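Local coordinates for protein MGS-M4 (Unidentified, PDB 4Q3M) that probably catalyses the NAD(P)H-dependent reduction of carbonyl compounds, as an aldo-keto reductase whose natural substrate is unknown, at residues Ala183-Met188 with Lys264-Phe269; Ile215-Leu220 with Val227-Ile232; Ile42-Ile47 with Glu52-Ala57; Val31-Glu36 with Glu235-Asn240. One frame throughout, in Å; residues are numbered along the deposited sequence.

Interaction 1 (Ala183-Met188 with Lys264-Phe269); sequences AYAPLM and KIFTEF. With SO4 (sulfate ion), chain G.
While Tyr184, Ala185 and Met188 meet Phe266 and Ile265 on one flank, the backbone N of Leu187 gives a 2.8 Å hydrogen bond to sulfate O4, bent to 133° at the hydrogen. The N atoms of Ser189 and Lys230 also bond this sulfate, so main-chain amides do the gripping. Leu187 belongs to a type I turn, Ala185 to Met188, closed by the bond from Met188 N to Ala185 O at 3.1 Å. Across the contact the Phe266 ring is the main surface. Tyr184 CE1 lies over one of its faces, 3.7 Å from Phe266 CD2, while Ile265 CG2 covers the rim of the opposite face. The two rings meet obliquely, their planes at 59°, and Ala185 CB touches the Phe266 edge at CE2, 3.5 Å away. With CG between its backbone N and carbonyl carbon (chi1 77°), Tyr184 swings its ring toward Phe266, and its OH bonds Asn137. This is the end of the seventh strand of the (alpha/beta)8 barrel, met by the C-terminal loop. In aldo-keto reductases the turn here binds the cofactor pyrophosphate, and the sulfate is consistent with that site. An alanine replacing Phe266 would remove the ring and probably leave Tyr184 CE1 and Ala185 CB facing a gap and the tyrosine ring freer to turn. A branched aliphatic suits the preceding place: Ile265 crosses Met188 at about a right angle, CD1 lying 4.0 Å from Met188 CB. Glu160 holds the loop, accepting bonds from the backbone N of Ile265 and of Phe266 and pairing with Lys264 NZ.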
loop_
_atom_site.group_PDB
_atom_site.type_symbol
_atom_site.label_atom_id
_atom_site.label_comp_id
_atom_site.label_asym_id
_atom_site.label_seq_id
_atom_site.Cartn_x
_atom_site.Cartn_y
_atom_site.Cartn_z
ATOM N N ALA A 183 -5.989 8.242 12.504
ATOM C CA ALA A 183 -6.766 7.463 11.551
ATOM C C ALA A 183 -7.797 8.310 10.821
ATOM O O ALA A 183 -8.707 8.859 11.441
ATOM C CB ALA A 183 -7.453 6.305 12.259
ATOM N N TYR A 184 -7.652 8.423 9.502
ATOM C CA TYR A 184 -8.718 8.991 8.692
ATOM C C TYR A 184 -9.435 7.847 7.987
ATOM O O TYR A 184 -8.933 6.721 7.953
ATOM C CB TYR A 184 -8.192 10.039 7.696
ATOM C CG TYR A 184 -7.499 9.516 6.449
ATOM C CD1 TYR A 184 -8.232 9.074 5.351
ATOM C CD2 TYR A 184 -6.113 9.514 6.352
ATOM C CE1 TYR A 184 -7.604 8.613 4.209
ATOM C CE2 TYR A 184 -5.477 9.059 5.211
ATOM C CZ TYR A 184 -6.227 8.609 4.144
ATOM O OH TYR A 184 -5.597 8.153 3.006
ATOM N N ALA A 185 -10.604 8.146 7.428
ATOM C CA ALA A 185 -11.528 7.128 6.936
ATOM C C ALA A 185 -11.757 6.007 7.957
ATOM O O ALA A 185 -11.611 4.829 7.626
ATOM C CB ALA A 185 -11.023 6.545 5.621
ATOM N N PRO A 186 -12.125 6.363 9.202
ATOM C CA PRO A 186 -12.304 5.303 10.199
ATOM C C PRO A 186 -13.576 4.496 9.957
ATOM O O PRO A 186 -13.708 3.384 10.471
ATOM C CB PRO A 186 -12.389 6.074 11.512
ATOM C CG PRO A 186 -12.987 7.374 11.128
ATOM C CD PRO A 186 -12.462 7.689 9.754
ATOM N N LEU A 187 -14.500 5.059 9.186
ATOM C CA LEU A 187 -15.724 4.359 8.821
ATOM C C LEU A 187 -15.628 3.838 7.390
ATOM O O LEU A 187 -16.644 3.627 6.727
ATOM C CB LEU A 187 -16.939 5.277 8.976
ATOM C CG LEU A 187 -17.173 5.851 10.374
ATOM C CD1 LEU A 187 -18.514 6.567 10.448
ATOM C CD2 LEU A 187 -17.080 4.757 11.429
ATOM N N MET A 188 -14.393 3.648 6.929
ATOM C CA MET A 188 -14.094 3.130 5.594
ATOM C C MET A 188 -14.629 4.016 4.468
ATOM O O MET A 188 -14.804 3.552 3.342
ATOM C CB MET A 188 -14.639 1.706 5.436
ATOM C CG MET A 188 -13.916 0.671 6.283
ATOM S SD MET A 188 -14.498 -1.013 5.999
ATOM C CE MET A 188 -14.114 -1.215 4.261
ATOM N N LYS A 264 -6.532 -2.023 1.204
ATOM C CA LYS A 264 -6.384 -0.578 1.316
ATOM C C LYS A 264 -7.284 0.138 0.315
ATOM O O LYS A 264 -7.294 -0.189 -0.871
ATOM C CB LYS A 264 -4.924 -0.172 1.105
ATOM C CG LYS A 264 -4.667 1.318 1.245
ATOM C CD LYS A 264 -3.187 1.604 1.449
ATOM C CE LYS A 264 -2.918 3.099 1.505
ATOM N NZ LYS A 264 -3.787 3.784 2.501
ATOM N N ILE A 265 -8.041 1.116 0.802
ATOM C CA ILE A 265 -9.003 1.824 -0.033
ATOM C C ILE A 265 -8.350 2.920 -0.870
ATOM O O ILE A 265 -8.581 3.010 -2.076
ATOM C CB ILE A 265 -10.125 2.454 0.818
ATOM C CG1 ILE A 265 -10.848 1.377 1.629
ATOM C CG2 ILE A 265 -11.108 3.209 -0.065
ATOM C CD1 ILE A 265 -11.937 1.919 2.529
ATOM N N PHE A 266 -7.529 3.746 -0.231
ATOM C CA PHE A 266 -6.983 4.927 -0.892
ATOM C C PHE A 266 -5.626 4.676 -1.545
ATOM O O PHE A 266 -5.036 3.605 -1.390
ATOM C CB PHE A 266 -6.886 6.081 0.105
ATOM C CG PHE A 266 -8.222 6.563 0.592
ATOM C CD1 PHE A 266 -8.959 7.469 -0.154
ATOM C CD2 PHE A 266 -8.749 6.100 1.785
ATOM C CE1 PHE A 266 -10.193 7.911 0.286
ATOM C CE2 PHE A 266 -9.983 6.537 2.230
ATOM C CZ PHE A 266 -10.705 7.443 1.480
ATOM N N THR A 267 -5.151 5.683 -2.275
ATOM C CA THR A 267 -3.941 5.596 -3.090
ATOM C C THR A 267 -2.740 5.015 -2.346
ATOM O O THR A 267 -2.464 5.388 -1.207
ATOM C CB THR A 267 -3.549 6.985 -3.632
ATOM O OG1 THR A 267 -4.695 7.609 -4.226
ATOM C CG2 THR A 267 -2.437 6.872 -4.667
ATOM N N GLU A 268 -2.041 4.093 -3.003
ATOM C CA GLU A 268 -0.844 3.480 -2.441
ATOM C C GLU A 268 0.210 4.552 -2.172
ATOM O O GLU A 268 0.359 5.492 -2.954
ATOM C CB GLU A 268 -0.301 2.402 -3.384
ATOM C CG GLU A 268 0.545 1.331 -2.707
ATOM C CD GLU A 268 1.962 1.790 -2.421
ATOM O OE1 GLU A 268 2.514 2.558 -3.236
ATOM O OE2 GLU A 268 2.520 1.385 -1.380
ATOM N N PHE A 269 0.929 4.399 -1.063
ATOM C CA PHE A 269 1.851 5.416 -0.558
ATOM C C PHE A 269 2.837 5.956 -1.595
ATOM O O PHE A 269 3.162 7.144 -1.588
ATOM C CB PHE A 269 2.643 4.858 0.630
ATOM C CG PHE A 269 1.785 4.395 1.775
ATOM C CD1 PHE A 269 1.413 5.273 2.780
ATOM C CD2 PHE A 269 1.366 3.076 1.854
ATOM C CE1 PHE A 269 0.629 4.848 3.837
ATOM C CE2 PHE A 269 0.582 2.644 2.909
ATOM C CZ PHE A 269 0.214 3.531 3.902
HETATM S S SO4 G . -15.163 8.308 7.230
HETATM O O1 SO4 G . -16.417 8.541 6.519
HETATM O O2 SO4 G . -14.130 9.192 6.699
HETATM O O3 SO4 G . -15.354 8.585 8.650
HETATM O O4 SO4 G . -14.756 6.918 7.052
#

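Interaction 2 (Ile215-Leu220 with Val227-Ile232); sequences IAIRWL and VIPKSI. With SO4 (sulfate ion), chain G.
The closing corner of the (alpha/beta)8 barrel, where the helix before the eighth strand lies on that strand, brings Ile217 and Leu220 against Val227 and Pro229. Val227 is the wedge, its two methyls divided between two partners. CG2 reaches Leu220 CD1 at 3.7 Å, the side chains meeting at a slant. Val227 CG1 takes the position between its own backbone N and carbonyl carbon (chi1 54°), which sets it 3.9 Å from Ile217 CG2. Ile217 is extended about chi2 (171°), and that carries its CD1 past the valine to Pro229 CG, 4.1 Å away; isoleucine and proline cross at about a right angle. Branched aliphatics suit such a dry seam, since each offers methyls in two directions. Proline gives a rigid apolar ring just where the chain leaves the strand. The next residue changes the chemistry: Lys230 N bonds sulfate O3 at 3.1 Å (148° at the hydrogen), and the lysine CG lies 3.5 Å from sulfate O2. In relatives the loop after this strand helps bind the phosphates of NADP(H), so the sulfate probably marks a cofactor anion site. Around the seam, Leu220 also leans on Ala183 of strand 180-184, Ile217 and Pro229 share Asn240 of helix 234-241, and Ile228, turned the other way, rests on Glu182 and Tyr184 of strand 180-184.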
loop_
_atom_site.group_PDB
_atom_site.type_symbol
_atom_site.label_atom_id
_atom_site.label_comp_id
_atom_site.label_asym_id
_atom_site.label_seq_id
_atom_site.Cartn_x
_atom_site.Cartn_y
_atom_site.Cartn_z
ATOM N N ILE A 215 -18.738 1.791 17.284
ATOM C CA ILE A 215 -17.837 0.700 17.614
ATOM C C ILE A 215 -16.460 0.877 16.992
ATOM O O ILE A 215 -15.446 0.862 17.694
ATOM C CB ILE A 215 -18.419 -0.642 17.151
ATOM C CG1 ILE A 215 -19.609 -1.037 18.031
ATOM C CG2 ILE A 215 -17.332 -1.707 17.104
ATOM C CD1 ILE A 215 -19.431 -0.704 19.504
ATOM N N ALA A 216 -16.432 1.037 15.671
ATOM C CA ALA A 216 -15.186 1.182 14.927
ATOM C C ALA A 216 -14.374 2.356 15.454
ATOM O O ALA A 216 -13.144 2.315 15.481
ATOM C CB ALA A 216 -15.473 1.356 13.445
ATOM N N ILE A 217 -15.079 3.398 15.878
ATOM C CA ILE A 217 -14.445 4.572 16.457
ATOM C C ILE A 217 -13.823 4.238 17.810
ATOM O O ILE A 217 -12.662 4.559 18.059
ATOM C CB ILE A 217 -15.451 5.725 16.616
ATOM C CG1 ILE A 217 -15.962 6.164 15.243
ATOM C CG2 ILE A 217 -14.814 6.897 17.342
ATOM C CD1 ILE A 217 -17.108 7.140 15.302
ATOM N N ARG A 218 -14.595 3.579 18.671
ATOM C CA ARG A 218 -14.123 3.200 20.002
ATOM C C ARG A 218 -12.920 2.270 19.933
ATOM O O ARG A 218 -11.991 2.380 20.731
ATOM C CB ARG A 218 -15.240 2.529 20.801
ATOM C CG ARG A 218 -14.833 2.148 22.216
ATOM C CD ARG A 218 -14.390 3.371 23.005
ATOM N NE ARG A 218 -13.687 3.008 24.232
ATOM C CZ ARG A 218 -13.192 3.888 25.097
ATOM N NH1 ARG A 218 -13.328 5.188 24.873
ATOM N NH2 ARG A 218 -12.564 3.468 26.187
ATOM N N TRP A 219 -12.950 1.349 18.975
ATOM C CA TRP A 219 -11.862 0.400 18.778
ATOM C C TRP A 219 -10.543 1.125 18.520
ATOM O O TRP A 219 -9.492 0.718 19.017
ATOM C CB TRP A 219 -12.196 -0.546 17.626
ATOM C CG TRP A 219 -11.038 -1.348 17.132
ATOM C CD1 TRP A 219 -10.440 -2.399 17.761
ATOM C CD2 TRP A 219 -10.347 -1.177 15.890
ATOM N NE1 TRP A 219 -9.411 -2.888 16.992
ATOM C CE2 TRP A 219 -9.335 -2.155 15.837
ATOM C CE3 TRP A 219 -10.485 -0.288 14.820
ATOM C CZ2 TRP A 219 -8.465 -2.269 14.757
ATOM C CZ3 TRP A 219 -9.620 -0.403 13.749
ATOM C CH2 TRP A 219 -8.623 -1.385 13.725
ATOM N N LEU A 220 -10.609 2.208 17.752
ATOM C CA LEU A 220 -9.442 3.047 17.514
ATOM C C LEU A 220 -9.042 3.790 18.785
ATOM O O LEU A 220 -7.854 3.949 19.073
ATOM C CB LEU A 220 -9.716 4.040 16.383
ATOM C CG LEU A 220 -9.813 3.437 14.980
ATOM C CD1 LEU A 220 -10.312 4.470 13.989
ATOM C CD2 LEU A 220 -8.465 2.883 14.545
ATOM N N VAL A 227 -8.744 9.591 16.110
ATOM C CA VAL A 227 -9.724 9.266 15.079
ATOM C C VAL A 227 -10.516 10.502 14.645
ATOM O O VAL A 227 -10.922 11.316 15.475
ATOM C CB VAL A 227 -10.692 8.163 15.570
ATOM C CG1 VAL A 227 -11.324 8.555 16.894
ATOM C CG2 VAL A 227 -11.757 7.869 14.530
ATOM N N ILE A 228 -10.719 10.642 13.338
ATOM C CA ILE A 228 -11.437 11.791 12.793
ATOM C C ILE A 228 -12.481 11.389 11.750
ATOM O O ILE A 228 -12.247 11.514 10.548
ATOM C CB ILE A 228 -10.462 12.806 12.164
ATOM C CG1 ILE A 228 -9.345 12.077 11.411
ATOM C CG2 ILE A 228 -9.861 13.699 13.235
ATOM C CD1 ILE A 228 -8.475 12.986 10.577
ATOM N N PRO A 229 -13.647 10.910 12.209
ATOM C CA PRO A 229 -14.720 10.528 11.282
ATOM C C PRO A 229 -15.334 11.729 10.566
ATOM O O PRO A 229 -15.658 12.731 11.204
ATOM C CB PRO A 229 -15.747 9.847 12.192
ATOM C CG PRO A 229 -15.492 10.420 13.544
ATOM C CD PRO A 229 -14.012 10.658 13.614
ATOM N N LYS A 230 -15.486 11.620 9.250
ATOM C CA LYS A 230 -16.061 12.693 8.447
ATOM C C LYS A 230 -17.575 12.550 8.343
ATOM O O LYS A 230 -18.089 11.441 8.189
ATOM C CB LYS A 230 -15.441 12.705 7.047
ATOM C CG LYS A 230 -13.922 12.677 7.034
ATOM C CD LYS A 230 -13.384 12.548 5.617
ATOM C CE LYS A 230 -11.877 12.346 5.610
ATOM N NZ LYS A 230 -11.149 13.530 6.143
ATOM N N SER A 231 -18.281 13.675 8.423
ATOM C CA SER A 231 -19.738 13.686 8.316
ATOM C C SER A 231 -20.281 15.104 8.162
ATOM O O SER A 231 -19.667 16.068 8.621
ATOM C CB SER A 231 -20.374 13.023 9.540
ATOM O OG SER A 231 -21.784 12.963 9.414
ATOM N N ILE A 232 -21.434 15.223 7.511
ATOM C CA ILE A 232 -22.137 16.497 7.416
ATOM C C ILE A 232 -23.560 16.351 7.940
ATOM O O ILE A 232 -24.343 17.302 7.918
ATOM C CB ILE A 232 -22.182 17.031 5.972
ATOM C CG1 ILE A 232 -22.856 16.015 5.046
ATOM C CG2 ILE A 232 -20.782 17.374 5.486
ATOM C CD1 ILE A 232 -23.071 16.523 3.637
HETATM S S SO4 G . -15.163 8.308 7.230
HETATM O O1 SO4 G . -16.417 8.541 6.519
HETATM O O2 SO4 G . -14.130 9.192 6.699
HETATM O O3 SO4 G . -15.354 8.585 8.650
HETATM O O4 SO4 G . -14.756 6.918 7.052
#

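Interaction 3 (Ile42-Ile47 with Glu52-Ala57); sequences IDTAMI and EEVGRA
Ile42 and Val54 lie alongside one another, running in opposite senses, one in strand 41-43 and the other on helix 51-59, so the contact presses a helix onto the strand just before it within one beta-alpha-beta unit of the (alpha/beta)8 barrel. The touch is between methyls: Ile42 CG2 lies 3.7 Å from Val54 CG1. Both groups stand opposite the backbone N of their own residue, Val54 with chi1 168°, and from there each points across the gap between strand and helix. Beta-branched residues suit both places, because a methyl set directly on CB can meet its partner while the other branch serves a second neighbour. Val54 and its helix neighbour Ala57 also rest on Val31 of helix 26-37, which makes the valine part of a three-way joint between two helices and the strand. Thr44, the first residue beyond the strand, comes less close, with OG1 4.4 Å from Val54 CG2. Its hydroxyl is paired instead with Asn50, so threonine is small enough to fit beside the helix while its hydroxyl holds the loop. Between Ile42 and Thr44, Asp43 points away from the helix and forms a salt bridge with Lys73, with Gln158 bonded to its other carboxylate oxygen. This pairing resembles the aspartate and lysine found together in aldo-keto reductase active sites. On the outer side of the helix, Arg56 folds back along one turn: its guanidinium has Glu52 CB at the edge, and NH1 makes a weak hydrogen bond of 2.9 Å to Glu52 O.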
loop_
_atom_site.group_PDB
_atom_site.type_symbol
_atom_site.label_atom_id
_atom_site.label_comp_id
_atom_site.label_asym_id
_atom_site.label_seq_id
_atom_site.Cartn_x
_atom_site.Cartn_y
_atom_site.Cartn_z
ATOM N N ILE A 42 -10.966 19.870 15.032
ATOM C CA ILE A 42 -11.434 19.973 13.654
ATOM C C ILE A 42 -10.297 19.681 12.679
ATOM O O ILE A 42 -9.204 20.233 12.805
ATOM C CB ILE A 42 -12.016 21.369 13.356
ATOM C CG1 ILE A 42 -13.064 21.752 14.403
ATOM C CG2 ILE A 42 -12.617 21.409 11.959
ATOM C CD1 ILE A 42 -14.315 20.902 14.357
ATOM N N ASP A 43 -10.559 18.811 11.709
ATOM C CA ASP A 43 -9.541 18.409 10.745
ATOM C C ASP A 43 -9.902 18.854 9.330
ATOM O O ASP A 43 -10.906 18.413 8.769
ATOM C CB ASP A 43 -9.345 16.892 10.784
ATOM C CG ASP A 43 -8.250 16.420 9.846
ATOM O OD1 ASP A 43 -7.085 16.333 10.289
ATOM O OD2 ASP A 43 -8.554 16.131 8.670
ATOM N N THR A 44 -9.078 19.724 8.755
ATOM C CA THR A 44 -9.314 20.221 7.403
ATOM C C THR A 44 -8.045 20.171 6.556
ATOM O O THR A 44 -7.025 19.628 6.982
ATOM C CB THR A 44 -9.859 21.665 7.421
ATOM O OG1 THR A 44 -10.153 22.086 6.083
ATOM C CG2 THR A 44 -8.849 22.618 8.042
ATOM N N ALA A 45 -8.123 20.732 5.352
ATOM C CA ALA A 45 -6.991 20.782 4.430
ATOM C C ALA A 45 -7.263 21.791 3.319
ATOM O O ALA A 45 -8.413 22.154 3.072
ATOM C CB ALA A 45 -6.710 19.406 3.843
ATOM N N MET A 46 -6.207 22.236 2.647
ATOM C CA MET A 46 -6.368 23.239 1.600
ATOM C C MET A 46 -7.075 22.652 0.380
ATOM O O MET A 46 -7.780 23.371 -0.328
ATOM C CB MET A 46 -5.012 23.842 1.205
ATOM C CG MET A 46 -4.254 23.123 0.094
ATOM S SD MET A 46 -4.735 23.584 -1.587
ATOM C CE MET A 46 -5.005 25.345 -1.399
ATOM N N ILE A 47 -6.910 21.354 0.150
ATOM C CA ILE A 47 -7.514 20.705 -1.008
ATOM C C ILE A 47 -9.023 20.542 -0.827
ATOM O O ILE A 47 -9.761 20.393 -1.802
ATOM C CB ILE A 47 -6.865 19.328 -1.285
ATOM C CG1 ILE A 47 -7.129 18.886 -2.727
ATOM C CG2 ILE A 47 -7.338 18.286 -0.281
ATOM C CD1 ILE A 47 -6.597 19.851 -3.764
ATOM N N GLU A 52 -12.153 28.312 4.714
ATOM C CA GLU A 52 -12.900 29.541 4.929
ATOM C C GLU A 52 -14.134 29.300 5.796
ATOM O O GLU A 52 -14.357 30.003 6.782
ATOM C CB GLU A 52 -13.306 30.153 3.589
ATOM C CG GLU A 52 -12.140 30.670 2.764
ATOM C CD GLU A 52 -12.591 31.472 1.560
ATOM O OE1 GLU A 52 -13.565 32.243 1.689
ATOM O OE2 GLU A 52 -11.972 31.333 0.485
ATOM N N GLU A 53 -14.929 28.300 5.426
ATOM C CA GLU A 53 -16.158 27.987 6.149
ATOM C C GLU A 53 -15.874 27.383 7.521
ATOM O O GLU A 53 -16.610 27.627 8.477
ATOM C CB GLU A 53 -17.031 27.033 5.333
ATOM C CG GLU A 53 -17.563 27.631 4.041
ATOM C CD GLU A 53 -18.536 26.712 3.331
ATOM O OE1 GLU A 53 -18.792 25.602 3.847
ATOM O OE2 GLU A 53 -19.045 27.098 2.258
ATOM N N VAL A 54 -14.809 26.593 7.612
ATOM C CA VAL A 54 -14.410 25.994 8.881
ATOM C C VAL A 54 -13.951 27.070 9.860
ATOM O O VAL A 54 -14.353 27.077 11.024
ATOM C CB VAL A 54 -13.284 24.955 8.690
ATOM C CG1 VAL A 54 -12.676 24.569 10.031
ATOM C CG2 VAL A 54 -13.812 23.726 7.966
ATOM N N GLY A 55 -13.119 27.986 9.375
ATOM C CA GLY A 55 -12.567 29.041 10.205
ATOM C C GLY A 55 -13.601 29.999 10.766
ATOM O O GLY A 55 -13.463 30.478 11.891
ATOM N N ARG A 56 -14.637 30.282 9.983
ATOM C CA ARG A 56 -15.683 31.205 10.414
ATOM C C ARG A 56 -16.662 30.534 11.371
ATOM O O ARG A 56 -17.260 31.194 12.221
ATOM C CB ARG A 56 -16.431 31.770 9.205
ATOM C CG ARG A 56 -15.606 32.739 8.377
ATOM C CD ARG A 56 -16.408 33.311 7.222
ATOM N NE ARG A 56 -15.599 34.198 6.390
ATOM C CZ ARG A 56 -14.765 33.774 5.448
ATOM N NH1 ARG A 56 -14.632 32.477 5.220
ATOM N NH2 ARG A 56 -14.063 34.644 4.734
ATOM N N ALA A 57 -16.822 29.223 11.230
ATOM C CA ALA A 57 -17.675 28.460 12.132
ATOM C C ALA A 57 -17.058 28.408 13.524
ATOM O O ALA A 57 -17.766 28.329 14.529
ATOM C CB ALA A 57 -17.901 27.058 11.595
#

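Interaction 4 (Val31-Glu36 with Glu235-Asn240); sequences VKAALE and ERIVQN
Ala33, Ala34 and Ile237 meet with no ring or amide between them, and the flat groups of these helices are occupied with other parts of the chain: the Asn240 side chain packs against Pro213, Ile217 and Tyr39, and the Arg236 side chain rests on Pro213 and on helix 192-196. The contact itself is aliphatic. Ile237 uses both of its branches. Its CG2, anti to the backbone N, sits 3.7 Å from Ala34 CB and 3.8 Å from Ala34 CA, while the other branch carries CD1 to Ala33 CB at a looser 4.4 Å. These are the helices that follow the first and the eighth strands of the (alpha/beta)8 barrel, so here the outer ring of helices closes on itself although the segments are about 200 residues apart in the chain. Alanine suits the surface of helix 26-37 because a single methyl lets the backbones come near: the CA atoms of Ala34 and Ile237 are 6.2 Å apart. Isoleucine supplies the bulk from the other side. Tyr39, just past helix 26-37, packs on Ala34 and its OH is hydrogen-bonded to Ile237 O.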
loop_
_atom_site.group_PDB
_atom_site.type_symbol
_atom_site.label_atom_id
_atom_site.label_comp_id
_atom_site.label_asym_id
_atom_site.label_seq_id
_atom_site.Cartn_x
_atom_site.Cartn_y
_atom_site.Cartn_z
ATOM N N VAL A 31 -19.246 21.800 11.232
ATOM C CA VAL A 31 -18.268 22.188 12.244
ATOM C C VAL A 31 -18.939 22.630 13.542
ATOM O O VAL A 31 -18.581 22.163 14.623
ATOM C CB VAL A 31 -17.349 23.320 11.738
ATOM C CG1 VAL A 31 -16.539 23.906 12.883
ATOM C CG2 VAL A 31 -16.429 22.804 10.642
ATOM N N LYS A 32 -19.920 23.521 13.432
ATOM C CA LYS A 32 -20.614 24.029 14.610
ATOM C C LYS A 32 -21.510 22.968 15.240
ATOM O O LYS A 32 -21.593 22.867 16.464
ATOM C CB LYS A 32 -21.440 25.265 14.261
ATOM C CG LYS A 32 -22.137 25.883 15.460
ATOM C CD LYS A 32 -21.685 27.312 15.678
ATOM C CE LYS A 32 -21.941 28.153 14.442
ATOM N NZ LYS A 32 -21.626 29.582 14.684
ATOM N N ALA A 33 -22.180 22.181 14.402
ATOM C CA ALA A 33 -23.008 21.080 14.886
ATOM C C ALA A 33 -22.157 20.095 15.679
ATOM O O ALA A 33 -22.647 19.413 16.577
ATOM C CB ALA A 33 -23.698 20.378 13.728
ATOM N N ALA A 34 -20.873 20.037 15.336
ATOM C CA ALA A 34 -19.915 19.214 16.056
ATOM C C ALA A 34 -19.411 19.934 17.305
ATOM O O ALA A 34 -19.357 19.350 18.387
ATOM C CB ALA A 34 -18.751 18.845 15.152
ATOM N N LEU A 35 -19.046 21.203 17.146
ATOM C CA LEU A 35 -18.535 22.004 18.255
ATOM C C LEU A 35 -19.552 22.110 19.389
ATOM O O LEU A 35 -19.190 22.059 20.565
ATOM C CB LEU A 35 -18.142 23.403 17.771
ATOM C CG LEU A 35 -16.816 23.519 17.016
ATOM C CD1 LEU A 35 -16.624 24.928 16.478
ATOM C CD2 LEU A 35 -15.651 23.126 17.911
ATOM N N GLU A 36 -20.824 22.256 19.030
ATOM C CA GLU A 36 -21.896 22.290 20.019
ATOM C C GLU A 36 -22.073 20.922 20.666
ATOM O O GLU A 36 -22.448 20.820 21.834
ATOM C CB GLU A 36 -23.211 22.741 19.378
ATOM C CG GLU A 36 -23.209 24.179 18.885
ATOM C CD GLU A 36 -24.485 24.541 18.151
ATOM O OE1 GLU A 36 -24.634 25.716 17.757
ATOM O OE2 GLU A 36 -25.340 23.649 17.968
ATOM N N GLU A 235 -26.905 14.425 13.115
ATOM C CA GLU A 235 -27.222 13.296 13.984
ATOM C C GLU A 235 -26.041 12.344 14.133
ATOM O O GLU A 235 -25.647 12.004 15.248
ATOM C CB GLU A 235 -28.436 12.529 13.456
ATOM C CG GLU A 235 -28.580 11.138 14.055
ATOM C CD GLU A 235 -30.024 10.742 14.282
ATOM O OE1 GLU A 235 -30.849 10.941 13.365
ATOM O OE2 GLU A 235 -30.335 10.229 15.378
ATOM N N ARG A 236 -25.479 11.918 13.006
ATOM C CA ARG A 236 -24.372 10.972 13.025
ATOM C C ARG A 236 -23.117 11.601 13.622
ATOM O O ARG A 236 -22.256 10.900 14.152
ATOM C CB ARG A 236 -24.083 10.450 11.616
ATOM C CG ARG A 236 -24.106 8.934 11.520
ATOM C CD ARG A 236 -23.599 8.443 10.176
ATOM N NE ARG A 236 -23.528 6.985 10.130
ATOM C CZ ARG A 236 -22.958 6.294 9.149
ATOM N NH1 ARG A 236 -22.401 6.927 8.125
ATOM N NH2 ARG A 236 -22.941 4.968 9.193
ATOM N N ILE A 237 -23.020 12.924 13.537
ATOM C CA ILE A 237 -21.924 13.653 14.161
ATOM C C ILE A 237 -21.981 13.486 15.678
ATOM O O ILE A 237 -20.957 13.292 16.333
ATOM C CB ILE A 237 -21.962 15.153 13.806
ATOM C CG1 ILE A 237 -21.831 15.347 12.294
ATOM C CG2 ILE A 237 -20.856 15.903 14.525
ATOM C CD1 ILE A 237 -21.953 16.789 11.850
ATOM N N VAL A 238 -23.191 13.553 16.224
ATOM C CA VAL A 238 -23.404 13.362 17.653
ATOM C C VAL A 238 -23.169 11.906 18.044
ATOM O O VAL A 238 -22.561 11.620 19.077
ATOM C CB VAL A 238 -24.829 13.784 18.071
ATOM C CG1 VAL A 238 -25.049 13.535 19.555
ATOM C CG2 VAL A 238 -25.066 15.248 17.733
ATOM N N GLN A 239 -23.650 10.990 17.208
ATOM C CA GLN A 239 -23.466 9.562 17.442
ATOM C C GLN A 239 -21.987 9.191 17.439
ATOM O O GLN A 239 -21.520 8.460 18.312
ATOM C CB GLN A 239 -24.211 8.741 16.388
ATOM C CG GLN A 239 -25.722 8.879 16.442
ATOM C CD GLN A 239 -26.421 8.008 15.416
ATOM O OE1 GLN A 239 -25.776 7.376 14.579
ATOM N NE2 GLN A 239 -27.747 7.973 15.475
ATOM N N ASN A 240 -21.256 9.710 16.459
ATOM C CA ASN A 240 -19.827 9.441 16.340
ATOM C C ASN A 240 -19.032 9.984 17.523
ATOM O O ASN A 240 -17.901 9.564 17.763
ATOM C CB ASN A 240 -19.283 10.030 15.037
ATOM C CG ASN A 240 -19.728 9.250 13.815
ATOM O OD1 ASN A 240 -20.627 8.413 13.891
ATOM N ND2 ASN A 240 -19.100 9.522 12.677
#

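All four contacts belong to one barrel, and each is mostly buried. Interactions 2, 3 and 4 are aliphatic; interaction 1 alone sets aromatic rings together, at the strand end where the C-terminal loop folds over. Interactions 1 and 2 share the sulfate and join directly, with Pro186 CB 3.6 Å from Leu220 CD1. Interactions 2 and 4 meet where Ser231 OG lies 3.7 Å from Ile237 CG1, and interactions 3 and 4 where Ile42 CD1 lies 4.0 Å from Val31 CG1. Interaction 4 lies farthest from the chain centre, in the outer helical ring, with Ala33 partly exposed. Ile228 CD1 also packs on Asp43 CG, tying interaction 2 to interaction 3.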